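Local coordinates for RING finger protein unkempt homolog (Mus musculus, PDB 5ELH) that binds specific RNA sequences through clustered CCCH zinc fingers and represses translation, helping to establish and maintain the early morphology of cortical neurons, at residues E14-P17 with K23-Q26; P17-H22 with W35-Q40; F53-D58 with D86-Y91; G69-G74 with F79-T84; H92-K97 with I134-A139. All blocks are in the same frame, centred on the assembly; numbering follows the deposited sequence.

Contact 1. Residues E14-P17 with K23-Q26. With ZN (zinc ion), chain D.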
# COMPACT_ATOMS: atom_id res chain seq x y z
N GLU A 14 -5.82 7.51 -3.95
CA GLU A 14 -7.12 6.83 -3.86
C GLU A 14 -8.14 7.72 -3.17
O GLU A 14 -7.79 8.58 -2.36
CB GLU A 14 -6.99 5.53 -3.06
CG GLU A 14 -6.04 4.50 -3.66
CD GLU A 14 -6.57 3.88 -4.94
OE1 GLU A 14 -7.81 3.86 -5.13
OE2 GLU A 14 -5.74 3.40 -5.74
N GLN A 15 -9.42 7.49 -3.47
CA GLN A 15 -10.49 8.29 -2.90
C GLN A 15 -10.73 7.93 -1.44
O GLN A 15 -10.70 6.75 -1.07
CB GLN A 15 -11.79 8.10 -3.68
CG GLN A 15 -12.87 9.06 -3.26
CD GLN A 15 -14.17 8.86 -4.01
OE1 GLN A 15 -14.50 7.75 -4.43
NE2 GLN A 15 -14.92 9.93 -4.19
N CYS A 16 -10.99 8.94 -0.63
CA CYS A 16 -11.31 8.74 0.78
C CYS A 16 -12.71 8.15 0.93
O CYS A 16 -13.70 8.80 0.59
CB CYS A 16 -11.23 10.08 1.52
SG CYS A 16 -11.61 10.01 3.30
N PRO A 17 -12.81 6.91 1.46
CA PRO A 17 -14.14 6.32 1.66
C PRO A 17 -14.96 7.01 2.75
O PRO A 17 -16.19 6.87 2.77
CB PRO A 17 -13.82 4.87 2.06
CG PRO A 17 -12.45 4.94 2.65
CD PRO A 17 -11.73 6.00 1.86
N LYS A 23 -18.01 11.74 6.64
CA LYS A 23 -17.52 11.15 7.88
C LYS A 23 -16.02 11.38 8.04
O LYS A 23 -15.44 10.96 9.04
CB LYS A 23 -17.80 9.65 7.92
CG LYS A 23 -19.26 9.27 8.05
CD LYS A 23 -19.43 7.76 7.88
CE LYS A 23 -20.87 7.31 8.07
NZ LYS A 23 -21.04 5.86 7.79
N CYS A 24 -15.38 12.01 7.07
CA CYS A 24 -13.96 12.32 7.20
C CYS A 24 -13.76 13.56 8.07
O CYS A 24 -14.32 14.62 7.78
CB CYS A 24 -13.28 12.51 5.85
SG CYS A 24 -11.48 12.68 6.02
N THR A 25 -12.98 13.40 9.13
CA THR A 25 -12.69 14.48 10.07
C THR A 25 -11.45 15.25 9.67
O THR A 25 -11.03 16.15 10.39
CB THR A 25 -12.42 13.93 11.48
OG1 THR A 25 -11.20 13.17 11.46
CG2 THR A 25 -13.55 13.04 11.94
N GLN A 26 -10.85 14.87 8.53
CA GLN A 26 -9.59 15.46 8.08
C GLN A 26 -9.78 16.25 6.79
O GLN A 26 -8.93 16.22 5.90
CB GLN A 26 -8.54 14.37 7.88
CG GLN A 26 -8.10 13.69 9.17
CD GLN A 26 -7.10 12.58 8.91
OE1 GLN A 26 -7.14 11.93 7.87
NE2 GLN A 26 -6.20 12.36 9.87
ZN ZN D . -10.53 11.92 4.00
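C16 SG and C24 SG lie 3.8 Å apart, bound to one zinc ion. The backbones stay well separated: the nearest CA atoms, those of C16 and C24, are 7.8 Å apart, and the two segments bury just 63 Å² between them. Along 14-17, the approach to the metal is held from outside: E14 and C16 both make backbone hydrogen bonds with W35, while the side chain of Q15 lies against V20 and W35. The C16 thiolate then turns to the metal, SG being anti to the backbone N (chi1 180°) and 2.3 Å from the zinc. C24 SG, from 23-26, binds the same zinc at 2.4 Å. The angle at the zinc between C16 SG and C24 SG is about 110°, close to tetrahedral, consistent with the spacing of the sulfurs being set by the metal they share. This is the first half of a CCCH zinc site; C32 and H36 NE2 complete it. Each thiolate is also an acceptor. C16 SG takes a hydrogen bond from a residue adjoining the segments, and C24 SG takes one from the backbone N of Q26, at 3.4 Å with an N-H...S angle of 155°. Such bonds would be expected to temper the negative charge on the sulfurs.

Contact 2. Residues P17-H22 with W35-Q40. With ZN (zinc ion), chain D.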
# COMPACT_ATOMS: atom_id res chain seq x y z
N PRO A 17 -12.81 6.91 1.46
CA PRO A 17 -14.14 6.32 1.66
C PRO A 17 -14.96 7.01 2.75
O PRO A 17 -16.19 6.87 2.77
CB PRO A 17 -13.82 4.87 2.06
CG PRO A 17 -12.45 4.94 2.65
CD PRO A 17 -11.73 6.00 1.86
N LEU A 18 -14.31 7.74 3.65
CA LEU A 18 -15.03 8.45 4.70
C LEU A 18 -15.62 9.76 4.17
O LEU A 18 -16.73 10.14 4.55
CB LEU A 18 -14.10 8.75 5.89
CG LEU A 18 -13.65 7.59 6.77
CD1 LEU A 18 -12.87 8.13 7.96
CD2 LEU A 18 -14.81 6.72 7.25
N PHE A 19 -14.88 10.45 3.31
CA PHE A 19 -15.31 11.77 2.84
C PHE A 19 -16.63 11.69 2.07
O PHE A 19 -17.50 12.56 2.20
CB PHE A 19 -14.25 12.42 1.95
CG PHE A 19 -14.71 13.72 1.35
CD1 PHE A 19 -14.77 14.87 2.12
CD2 PHE A 19 -15.12 13.78 0.02
CE1 PHE A 19 -15.21 16.06 1.58
CE2 PHE A 19 -15.55 14.96 -0.52
CZ PHE A 19 -15.60 16.11 0.26
N VAL A 20 -16.78 10.64 1.27
CA VAL A 20 -17.97 10.47 0.46
C VAL A 20 -19.21 10.36 1.34
O VAL A 20 -20.32 10.56 0.87
CB VAL A 20 -17.86 9.22 -0.45
CG1 VAL A 20 -16.63 9.29 -1.32
CG2 VAL A 20 -17.79 7.96 0.38
N GLN A 21 -19.00 10.06 2.62
CA GLN A 21 -20.10 9.93 3.57
C GLN A 21 -20.18 11.08 4.57
O GLN A 21 -20.92 11.01 5.54
CB GLN A 21 -19.95 8.62 4.34
CG GLN A 21 -20.22 7.39 3.49
CD GLN A 21 -19.68 6.12 4.12
OE1 GLN A 21 -18.70 6.15 4.87
NE2 GLN A 21 -20.32 5.00 3.81
N HIS A 22 -19.42 12.15 4.31
CA HIS A 22 -19.29 13.26 5.24
C HIS A 22 -18.89 12.74 6.62
O HIS A 22 -19.36 13.23 7.64
CB HIS A 22 -20.61 14.06 5.34
CG HIS A 22 -20.43 15.48 5.79
ND1 HIS A 22 -20.18 15.81 7.10
CD2 HIS A 22 -20.45 16.64 5.10
CE1 HIS A 22 -20.06 17.13 7.20
NE2 HIS A 22 -20.22 17.65 6.00
N TRP A 35 -7.57 11.42 -1.51
CA TRP A 35 -8.19 12.55 -2.18
C TRP A 35 -9.68 12.62 -1.87
O TRP A 35 -10.35 11.60 -1.67
CB TRP A 35 -7.90 12.61 -3.69
CG TRP A 35 -8.41 11.50 -4.56
CD1 TRP A 35 -7.70 10.43 -5.02
CD2 TRP A 35 -9.72 11.37 -5.12
NE1 TRP A 35 -8.48 9.65 -5.83
CE2 TRP A 35 -9.73 10.20 -5.90
CE3 TRP A 35 -10.89 12.13 -5.03
CZ2 TRP A 35 -10.87 9.77 -6.59
CZ3 TRP A 35 -12.02 11.70 -5.70
CH2 TRP A 35 -12.00 10.53 -6.48
N HIS A 36 -10.18 13.84 -1.80
CA HIS A 36 -11.59 14.09 -1.54
C HIS A 36 -12.27 14.56 -2.84
O HIS A 36 -13.37 14.13 -3.16
CB HIS A 36 -11.75 15.13 -0.42
CG HIS A 36 -11.40 14.62 0.95
ND1 HIS A 36 -11.57 15.37 2.09
CD2 HIS A 36 -10.89 13.43 1.36
CE1 HIS A 36 -11.19 14.68 3.14
NE2 HIS A 36 -10.78 13.49 2.73
N PHE A 37 -11.61 15.44 -3.58
CA PHE A 37 -12.11 15.87 -4.88
C PHE A 37 -11.18 15.39 -5.96
O PHE A 37 -9.98 15.24 -5.74
CB PHE A 37 -12.25 17.39 -4.94
CG PHE A 37 -13.11 17.94 -3.86
CD1 PHE A 37 -14.48 17.77 -3.91
CD2 PHE A 37 -12.55 18.60 -2.78
CE1 PHE A 37 -15.28 18.27 -2.90
CE2 PHE A 37 -13.35 19.10 -1.77
CZ PHE A 37 -14.72 18.93 -1.83
N VAL A 38 -11.74 15.12 -7.13
CA VAL A 38 -10.97 14.55 -8.23
C VAL A 38 -9.74 15.40 -8.56
O VAL A 38 -8.68 14.85 -8.89
CB VAL A 38 -11.86 14.35 -9.47
CG1 VAL A 38 -11.02 13.96 -10.68
CG2 VAL A 38 -12.89 13.29 -9.19
N ASN A 39 -9.86 16.72 -8.45
CA ASN A 39 -8.71 17.57 -8.75
C ASN A 39 -7.59 17.49 -7.71
O ASN A 39 -6.52 18.07 -7.92
CB ASN A 39 -9.12 19.03 -9.00
CG ASN A 39 -9.78 19.67 -7.80
OD1 ASN A 39 -9.78 19.13 -6.70
ND2 ASN A 39 -10.35 20.84 -8.02
N GLN A 40 -7.81 16.76 -6.63
CA GLN A 40 -6.76 16.52 -5.64
C GLN A 40 -5.99 15.22 -5.88
O GLN A 40 -4.94 14.98 -5.27
CB GLN A 40 -7.34 16.48 -4.23
CG GLN A 40 -8.02 17.75 -3.82
CD GLN A 40 -8.81 17.59 -2.54
OE1 GLN A 40 -9.47 16.57 -2.32
NE2 GLN A 40 -8.73 18.58 -1.67
ZN ZN D . -10.53 11.92 4.00
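F19 lays its ring over one face of the H36 imidazole in an offset stack, the planes 12° apart and the centroids 4.2 Å apart. The overlap is reciprocal: F19 CB sits over the centre of the imidazole, 3.6 Å from its centroid, and H36 CB sits at 3.6 Å over the centroid of the F19 ring. With its CG anti to the backbone N (chi1 175°), F19 reaches across to H36. The far rim of the same ring turns its edge toward the face of F37 in a T-shaped pair, planes at 76°, with F19 CZ 3.6 Å from F37 CZ. In this CCCH finger H36 is the zinc-binding histidine, its NE2 2.0 Å from the metal, while its ND1 is hydrogen-bonded to H27. Cutting F19 back to an alanine is likely to strip the cover from one face of H36 and leave F37 without the ring edge that meets its face in this contact. Behind the stack, Q40 OE1 accepts from two successive backbone nitrogens, H36 N at 2.9 Å and F37 N at 2.7 Å, the second approaching from above the carbonyl plane.

Contact 3. Residues F53-D58 with D86-Y91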
# COMPACT_ATOMS: atom_id res chain seq x y z
N PHE A 53 10.41 7.92 -17.01
CA PHE A 53 9.26 8.04 -16.10
C PHE A 53 7.96 7.94 -16.87
O PHE A 53 7.91 8.31 -18.04
CB PHE A 53 9.26 9.39 -15.40
CG PHE A 53 10.25 9.52 -14.29
CD1 PHE A 53 10.33 8.57 -13.29
CD2 PHE A 53 11.11 10.60 -14.24
CE1 PHE A 53 11.23 8.69 -12.26
CE2 PHE A 53 12.03 10.72 -13.23
CZ PHE A 53 12.09 9.77 -12.24
N ASN A 54 6.90 7.49 -16.21
CA ASN A 54 5.59 7.44 -16.86
C ASN A 54 5.14 8.84 -17.24
O ASN A 54 4.60 9.05 -18.33
CB ASN A 54 4.55 6.71 -16.01
CG ASN A 54 4.37 7.32 -14.64
OD1 ASN A 54 5.28 7.97 -14.12
ND2 ASN A 54 3.21 7.10 -14.05
N TYR A 55 5.40 9.82 -16.38
CA TYR A 55 5.19 11.21 -16.72
C TYR A 55 6.29 12.11 -16.16
O TYR A 55 6.89 11.80 -15.12
CB TYR A 55 3.81 11.70 -16.27
CG TYR A 55 3.57 11.72 -14.77
CD1 TYR A 55 3.92 12.81 -14.00
CD2 TYR A 55 2.94 10.65 -14.13
CE1 TYR A 55 3.67 12.83 -12.64
CE2 TYR A 55 2.69 10.66 -12.78
CZ TYR A 55 3.06 11.76 -12.03
OH TYR A 55 2.83 11.78 -10.67
N SER A 56 6.51 13.23 -16.84
CA SER A 56 7.58 14.16 -16.51
C SER A 56 7.38 14.84 -15.16
O SER A 56 6.26 15.17 -14.79
CB SER A 56 7.65 15.24 -17.59
OG SER A 56 8.48 16.31 -17.19
N PRO A 57 8.48 15.05 -14.43
CA PRO A 57 8.39 15.86 -13.21
C PRO A 57 8.58 17.35 -13.48
O PRO A 57 8.64 18.13 -12.53
CB PRO A 57 9.57 15.35 -12.38
CG PRO A 57 10.57 14.96 -13.38
CD PRO A 57 9.81 14.42 -14.57
N ASP A 58 8.68 17.76 -14.74
CA ASP A 58 9.03 19.14 -15.06
C ASP A 58 8.11 19.79 -16.09
O ASP A 58 7.76 20.97 -15.93
CB ASP A 58 10.49 19.20 -15.52
CG ASP A 58 11.47 18.87 -14.41
OD1 ASP A 58 11.34 19.46 -13.33
OD2 ASP A 58 12.36 18.02 -14.62
N ASP A 86 -0.11 20.99 -6.17
CA ASP A 86 1.01 20.61 -7.03
C ASP A 86 1.59 19.28 -6.58
O ASP A 86 2.81 19.07 -6.59
CB ASP A 86 2.09 21.70 -6.99
CG ASP A 86 2.98 21.69 -8.22
OD1 ASP A 86 2.64 21.05 -9.25
OD2 ASP A 86 4.04 22.37 -8.16
N THR A 87 0.70 18.37 -6.21
CA THR A 87 1.11 17.13 -5.57
C THR A 87 1.75 16.09 -6.50
O THR A 87 2.46 15.22 -6.02
CB THR A 87 -0.05 16.47 -4.80
OG1 THR A 87 -1.15 16.24 -5.68
CG2 THR A 87 -0.49 17.36 -3.63
N GLU A 88 1.50 16.16 -7.81
CA GLU A 88 2.16 15.20 -8.68
C GLU A 88 3.66 15.48 -8.73
O GLU A 88 4.47 14.56 -8.75
CB GLU A 88 1.55 15.16 -10.09
CG GLU A 88 0.26 14.35 -10.15
CD GLU A 88 -0.13 13.91 -11.56
OE1 GLU A 88 0.50 14.37 -12.55
OE2 GLU A 88 -1.06 13.08 -11.67
N ARG A 89 4.04 16.75 -8.74
CA ARG A 89 5.45 17.12 -8.77
C ARG A 89 6.11 16.89 -7.42
O ARG A 89 7.19 16.33 -7.33
CB ARG A 89 5.59 18.59 -9.17
CG ARG A 89 7.01 19.13 -9.06
CD ARG A 89 7.59 19.59 -10.37
NE ARG A 89 7.79 21.02 -10.37
CZ ARG A 89 8.82 21.65 -10.91
NH1 ARG A 89 9.78 20.98 -11.54
NH2 ARG A 89 8.90 22.97 -10.83
N ARG A 90 5.42 17.31 -6.36
CA ARG A 90 6.00 17.29 -5.03
C ARG A 90 6.22 15.87 -4.49
O ARG A 90 7.10 15.65 -3.66
CB ARG A 90 5.12 18.11 -4.08
CG ARG A 90 5.29 19.62 -4.24
CD ARG A 90 4.22 20.43 -3.52
NE ARG A 90 4.03 20.03 -2.12
CZ ARG A 90 4.69 20.54 -1.08
NH1 ARG A 90 5.62 21.47 -1.26
NH2 ARG A 90 4.43 20.11 0.15
N TYR A 91 5.42 14.92 -4.95
CA TYR A 91 5.52 13.54 -4.49
C TYR A 91 6.07 12.63 -5.59
O TYR A 91 5.97 11.41 -5.52
CB TYR A 91 4.18 13.05 -3.94
CG TYR A 91 3.80 13.86 -2.73
CD1 TYR A 91 3.07 15.03 -2.86
CD2 TYR A 91 4.23 13.50 -1.46
CE1 TYR A 91 2.74 15.80 -1.77
CE2 TYR A 91 3.91 14.26 -0.37
CZ TYR A 91 3.17 15.42 -0.53
OH TYR A 91 2.84 16.19 0.56
O HOH W 1 3.73 12.13 -8.19
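D58 OD1 is gripped twice, by R89 NH1 in a 2.8 Å salt bridge and by the hydroxyl of Y95. It lies at the edge of the R89 guanidinium, in plane, but the D58 carboxylate stands nearly upright to that plane, at 88°, so one oxygen does the work. R89 gets there by a chain bent at chi2 and chi3, though the middle of that chain is less surely placed. Its NH1 also appears to bond P57 O at 3.2 Å, although that oxygen too is less sure. A leucine in place of R89 would probably leave the D58 carboxylate without its positive mate in this contact. Deeper in, E88 OE1 lies over one face of the Y55 ring, 3.5 Å from Y55 CE1, the carboxylate and ring planes being 25° apart. The charge of E88 is met outside the pair: OE2 by a salt bridge to R43, OE1 by H81 N. One water donates to both Y55 OH, at 2.7 Å, and E88 O, at 2.6 Å; Y55 OH is also hydrogen-bonded to R43 O. S56 OG accepts from D58 N at 2.9 Å, which shapes the loop as an ST turn. The arrangement packs the opening of the predicted C3H1-type finger 55-84 against the short helix 87-90 that follows it.

Contact 4. Residues G69-G74 with F79-T84. With ZN (zinc ion), chain E.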
# COMPACT_ATOMS: atom_id res chain seq x y z
N GLY A 69 -10.09 18.06 -12.78
CA GLY A 69 -9.09 17.03 -12.57
C GLY A 69 -9.02 16.00 -13.69
O GLY A 69 -8.48 14.91 -13.50
N LEU A 70 -9.55 16.35 -14.86
CA LEU A 70 -9.58 15.42 -16.00
C LEU A 70 -8.56 15.79 -17.09
O LEU A 70 -8.50 16.94 -17.53
CB LEU A 70 -10.98 15.42 -16.62
CG LEU A 70 -12.14 15.04 -15.71
CD1 LEU A 70 -13.45 15.14 -16.48
CD2 LEU A 70 -11.95 13.63 -15.15
N CYS A 71 -7.78 14.80 -17.51
CA CYS A 71 -6.93 14.91 -18.71
C CYS A 71 -7.36 13.81 -19.67
O CYS A 71 -7.47 12.66 -19.25
CB CYS A 71 -5.46 14.69 -18.38
SG CYS A 71 -4.40 14.55 -19.87
N PRO A 72 -7.59 14.15 -20.95
CA PRO A 72 -8.03 13.13 -21.90
C PRO A 72 -7.15 11.88 -21.94
O PRO A 72 -7.66 10.81 -22.28
CB PRO A 72 -7.97 13.85 -23.25
CG PRO A 72 -8.08 15.28 -22.93
CD PRO A 72 -7.45 15.47 -21.60
N GLU A 73 -5.87 11.98 -21.60
CA GLU A 73 -4.97 10.81 -21.66
C GLU A 73 -4.90 10.04 -20.34
O GLU A 73 -4.34 8.94 -20.29
CB GLU A 73 -3.57 11.21 -22.11
CG GLU A 73 -3.29 10.98 -23.60
CD GLU A 73 -3.84 12.08 -24.49
OE1 GLU A 73 -3.95 13.24 -24.03
OE2 GLU A 73 -4.17 11.78 -25.66
N GLY A 74 -5.47 10.61 -19.28
CA GLY A 74 -5.51 9.95 -17.99
C GLY A 74 -4.14 9.52 -17.49
O GLY A 74 -3.17 10.26 -17.61
N PHE A 79 2.88 13.85 -19.42
CA PHE A 79 3.16 15.16 -18.86
C PHE A 79 2.59 15.33 -17.46
O PHE A 79 1.73 14.57 -17.01
CB PHE A 79 2.63 16.26 -19.78
CG PHE A 79 3.12 16.14 -21.20
CD1 PHE A 79 4.46 16.30 -21.50
CD2 PHE A 79 2.24 15.85 -22.23
CE1 PHE A 79 4.91 16.19 -22.79
CE2 PHE A 79 2.69 15.75 -23.52
CZ PHE A 79 4.02 15.92 -23.80
N LEU A 80 3.10 16.34 -16.78
CA LEU A 80 2.78 16.60 -15.40
C LEU A 80 1.46 17.35 -15.25
O LEU A 80 1.19 18.29 -15.99
CB LEU A 80 3.92 17.44 -14.82
CG LEU A 80 3.88 17.80 -13.35
CD1 LEU A 80 3.88 16.55 -12.49
CD2 LEU A 80 5.06 18.69 -13.05
N HIS A 81 0.64 16.93 -14.29
CA HIS A 81 -0.64 17.59 -14.02
C HIS A 81 -0.54 18.46 -12.80
O HIS A 81 -0.01 18.05 -11.77
CB HIS A 81 -1.73 16.55 -13.85
CG HIS A 81 -2.00 15.76 -15.10
ND1 HIS A 81 -2.67 14.56 -15.11
CD2 HIS A 81 -1.66 16.01 -16.39
CE1 HIS A 81 -2.74 14.10 -16.35
NE2 HIS A 81 -2.14 14.97 -17.14
N ARG A 82 -1.03 19.69 -12.93
CA ARG A 82 -1.04 20.63 -11.83
C ARG A 82 -2.25 20.36 -10.95
O ARG A 82 -3.23 21.08 -10.96
CB ARG A 82 -1.04 22.06 -12.36
CG ARG A 82 -0.40 23.06 -11.42
CD ARG A 82 -0.47 24.47 -11.97
NE ARG A 82 0.06 24.58 -13.33
CZ ARG A 82 1.33 24.83 -13.63
NH1 ARG A 82 2.24 24.99 -12.67
NH2 ARG A 82 1.70 24.92 -14.90
N THR A 83 -2.16 19.28 -10.19
CA THR A 83 -3.20 18.91 -9.25
C THR A 83 -3.22 19.94 -8.13
O THR A 83 -2.30 20.75 -8.02
CB THR A 83 -2.92 17.52 -8.68
OG1 THR A 83 -1.64 17.52 -8.03
CG2 THR A 83 -2.90 16.50 -9.80
N THR A 84 -4.25 19.92 -7.30
CA THR A 84 -4.31 20.84 -6.18
C THR A 84 -3.10 20.61 -5.29
O THR A 84 -2.80 19.48 -4.92
CB THR A 84 -5.61 20.68 -5.36
OG1 THR A 84 -6.74 20.75 -6.24
CG2 THR A 84 -5.73 21.78 -4.31
ZN ZN E . -2.25 15.24 -19.19
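H81 and C71 share the zinc ion of a CCCH finger, C77 and C61 being its other two ligands. Along 79-84, L80 comes ahead of the metal ligand, paired through its backbone with V59 and C61 and packing its side chain onto E88 and R89 of helix 87-90. H81 is held at its backbone and at its ring: N is hydrogen-bonded to E88 OE1, and the imidazole stacks with Y64. H81 CG is anti to the carbonyl carbon (chi1 -65°), which turns the ring toward 69-74, and NE2 binds the zinc at 2.1 Å. C71 SG binds the same ion at 2.4 Å, the angle at zinc between C71 SG and H81 NE2 being about 107°, close to tetrahedral. Beyond H81, T83 OG1 is hydrogen-bonded to T87 OG1, and the T84 backbone to that of N39. On the other segment a type I turn from C71 to G74 is closed by G74 N to C71 O at 2.9 Å, and within it E73 N donates to C71 SG at 3.4 Å. The ligand side chains also touch directly: C71 CB lies 3.4 Å from H81 CE1, approaching the ring obliquely, and G74 O lies near the plane at the ring's edge, 4.1 Å from that same CE1.

Contact 5. Residues H92-K97 with I134-A139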
# COMPACT_ATOMS: atom_id res chain seq x y z
N HIS A 92 6.69 13.26 -6.58
CA HIS A 92 7.34 12.54 -7.67
C HIS A 92 8.64 11.90 -7.19
O HIS A 92 9.33 12.44 -6.30
CB HIS A 92 7.64 13.52 -8.81
CG HIS A 92 7.78 12.88 -10.16
ND1 HIS A 92 8.86 12.09 -10.51
CD2 HIS A 92 6.99 12.94 -11.26
CE1 HIS A 92 8.72 11.67 -11.75
NE2 HIS A 92 7.60 12.18 -12.23
N LEU A 93 8.97 10.75 -7.77
CA LEU A 93 10.22 10.03 -7.49
C LEU A 93 11.45 10.92 -7.65
O LEU A 93 12.44 10.78 -6.94
CB LEU A 93 10.34 8.80 -8.39
CG LEU A 93 9.46 7.61 -7.99
CD1 LEU A 93 9.30 6.63 -9.14
CD2 LEU A 93 10.04 6.92 -6.76
N ARG A 94 11.36 11.87 -8.57
CA ARG A 94 12.45 12.79 -8.89
C ARG A 94 12.73 13.79 -7.78
O ARG A 94 13.88 14.18 -7.57
CB ARG A 94 12.11 13.55 -10.17
CG ARG A 94 13.06 14.69 -10.51
CD ARG A 94 14.47 14.19 -10.74
NE ARG A 94 15.37 15.27 -11.12
CZ ARG A 94 16.04 16.04 -10.27
NH1 ARG A 94 15.92 15.86 -8.96
NH2 ARG A 94 16.83 16.99 -10.74
N TYR A 95 11.68 14.21 -7.08
CA TYR A 95 11.78 15.37 -6.19
C TYR A 95 11.41 15.16 -4.73
O TYR A 95 11.91 15.88 -3.86
CB TYR A 95 10.93 16.51 -6.75
CG TYR A 95 11.52 17.15 -7.98
CD1 TYR A 95 12.79 17.70 -7.94
CD2 TYR A 95 10.81 17.21 -9.17
CE1 TYR A 95 13.34 18.30 -9.04
CE2 TYR A 95 11.36 17.81 -10.30
CZ TYR A 95 12.63 18.34 -10.22
OH TYR A 95 13.19 18.95 -11.31
N TYR A 96 10.55 14.19 -4.43
CA TYR A 96 10.08 14.01 -3.05
C TYR A 96 11.24 13.88 -2.05
O TYR A 96 12.12 13.03 -2.21
CB TYR A 96 9.16 12.79 -2.96
CG TYR A 96 8.61 12.51 -1.59
CD1 TYR A 96 7.73 13.38 -0.97
CD2 TYR A 96 8.95 11.35 -0.92
CE1 TYR A 96 7.22 13.12 0.29
CE2 TYR A 96 8.45 11.07 0.34
CZ TYR A 96 7.58 11.95 0.94
OH TYR A 96 7.10 11.66 2.18
N LYS A 97 11.21 14.74 -1.04
CA LYS A 97 12.21 14.77 0.04
C LYS A 97 13.67 14.82 -0.43
O LYS A 97 14.55 14.29 0.25
CB LYS A 97 12.04 13.56 0.97
CG LYS A 97 10.65 13.41 1.57
CD LYS A 97 10.54 14.10 2.88
CE LYS A 97 9.14 13.98 3.43
NZ LYS A 97 9.02 14.77 4.68
N ILE A 134 16.40 8.41 -17.27
CA ILE A 134 17.63 8.09 -18.00
C ILE A 134 18.05 9.26 -18.91
O ILE A 134 19.25 9.51 -19.09
CB ILE A 134 17.51 6.76 -18.80
CG1 ILE A 134 18.85 6.40 -19.48
CG2 ILE A 134 16.41 6.86 -19.84
CD1 ILE A 134 19.96 6.06 -18.52
N ARG A 135 17.07 9.99 -19.44
CA ARG A 135 17.37 11.17 -20.24
C ARG A 135 18.11 12.23 -19.44
O ARG A 135 19.10 12.79 -19.91
CB ARG A 135 16.11 11.76 -20.84
CG ARG A 135 15.62 10.99 -22.04
CD ARG A 135 14.21 11.36 -22.41
NE ARG A 135 13.26 10.95 -21.38
CZ ARG A 135 11.94 10.98 -21.54
NH1 ARG A 135 11.43 11.41 -22.69
NH2 ARG A 135 11.15 10.58 -20.56
N GLU A 136 17.64 12.51 -18.22
CA GLU A 136 18.29 13.54 -17.42
C GLU A 136 19.69 13.10 -17.02
O GLU A 136 20.62 13.91 -16.96
CB GLU A 136 17.46 13.92 -16.20
CG GLU A 136 17.98 15.18 -15.53
CD GLU A 136 17.17 15.62 -14.33
OE1 GLU A 136 16.12 15.00 -14.06
OE2 GLU A 136 17.60 16.58 -13.64
N LEU A 137 19.86 11.81 -16.76
CA LEU A 137 21.18 11.27 -16.46
C LEU A 137 22.16 11.51 -17.62
O LEU A 137 23.34 11.79 -17.39
CB LEU A 137 21.10 9.77 -16.13
CG LEU A 137 20.41 9.41 -14.82
CD1 LEU A 137 20.22 7.90 -14.70
CD2 LEU A 137 21.19 9.92 -13.61
N GLN A 138 21.66 11.42 -18.85
CA GLN A 138 22.52 11.65 -20.02
C GLN A 138 22.93 13.11 -20.11
O GLN A 138 24.10 13.41 -20.31
CB GLN A 138 21.80 11.26 -21.31
CG GLN A 138 21.83 9.78 -21.63
CD GLN A 138 21.20 9.47 -22.97
OE1 GLN A 138 21.83 9.65 -24.02
NE2 GLN A 138 19.94 9.01 -22.95
N ALA A 139 21.96 14.01 -19.97
CA ALA A 139 22.23 15.43 -20.11
C ALA A 139 23.11 15.93 -18.97
O ALA A 139 23.97 16.78 -19.17
CB ALA A 139 20.93 16.21 -20.16
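R94 grips the E136 carboxylate side-on with two nitrogens, one to each oxygen. NE donates to E136 OE1 at 3.0 Å with an N-H...O angle of 155°, and NH2 donates to E136 OE2, also at 3.0 Å. Both oxygens are met on their syn sides, yet the fit is not flat: guanidinium and carboxylate planes lie 38° apart. The E136 chain, extended beyond CG, carries its carboxylate to the guanidinium, which R94 presents by a bend at chi2 (62°). The arginine is steadied from behind by Y95, whose CE1 lies over one face of the guanidinium toward its rim, while R94 CG sits over the centre of the Y95 ring. H92 fixes the start of the loop. Its ND1 accepts R94 N at 3.2 Å, near the ring plane, its NE2 is hydrogen-bonded to Y55 O, and its carbonyl oxygen takes both Y95 N at 3.0 Å and Y96 N at 2.8 Å. The result is a bidentate surface salt bridge, by which the C-terminal helix 134-142 is tied to the loop at the predicted start of a CCCH finger.

Overall arrangement
From the N terminus, contacts 1 and 2 come first, within one finger. They share P17 and interleave, since 23-26 of contact 1 lies between the two segments of contact 2, and both touch the same zinc ion. A backbone bond from N39 O to T84 N joins contact 2 to contact 4 in the next finger. Contact 3 then closes the long loop from 53-58 to 86-91, and contact 4 is nested inside that loop around a second zinc ion. Contact 5 follows in series and returns the C-terminal helix to 92-97, just beyond helix 87-90. Contacts 3 and 5 touch, their centres about 10 Å apart, whereas contacts 1 and 5 lie on opposite sides of the chain's centre.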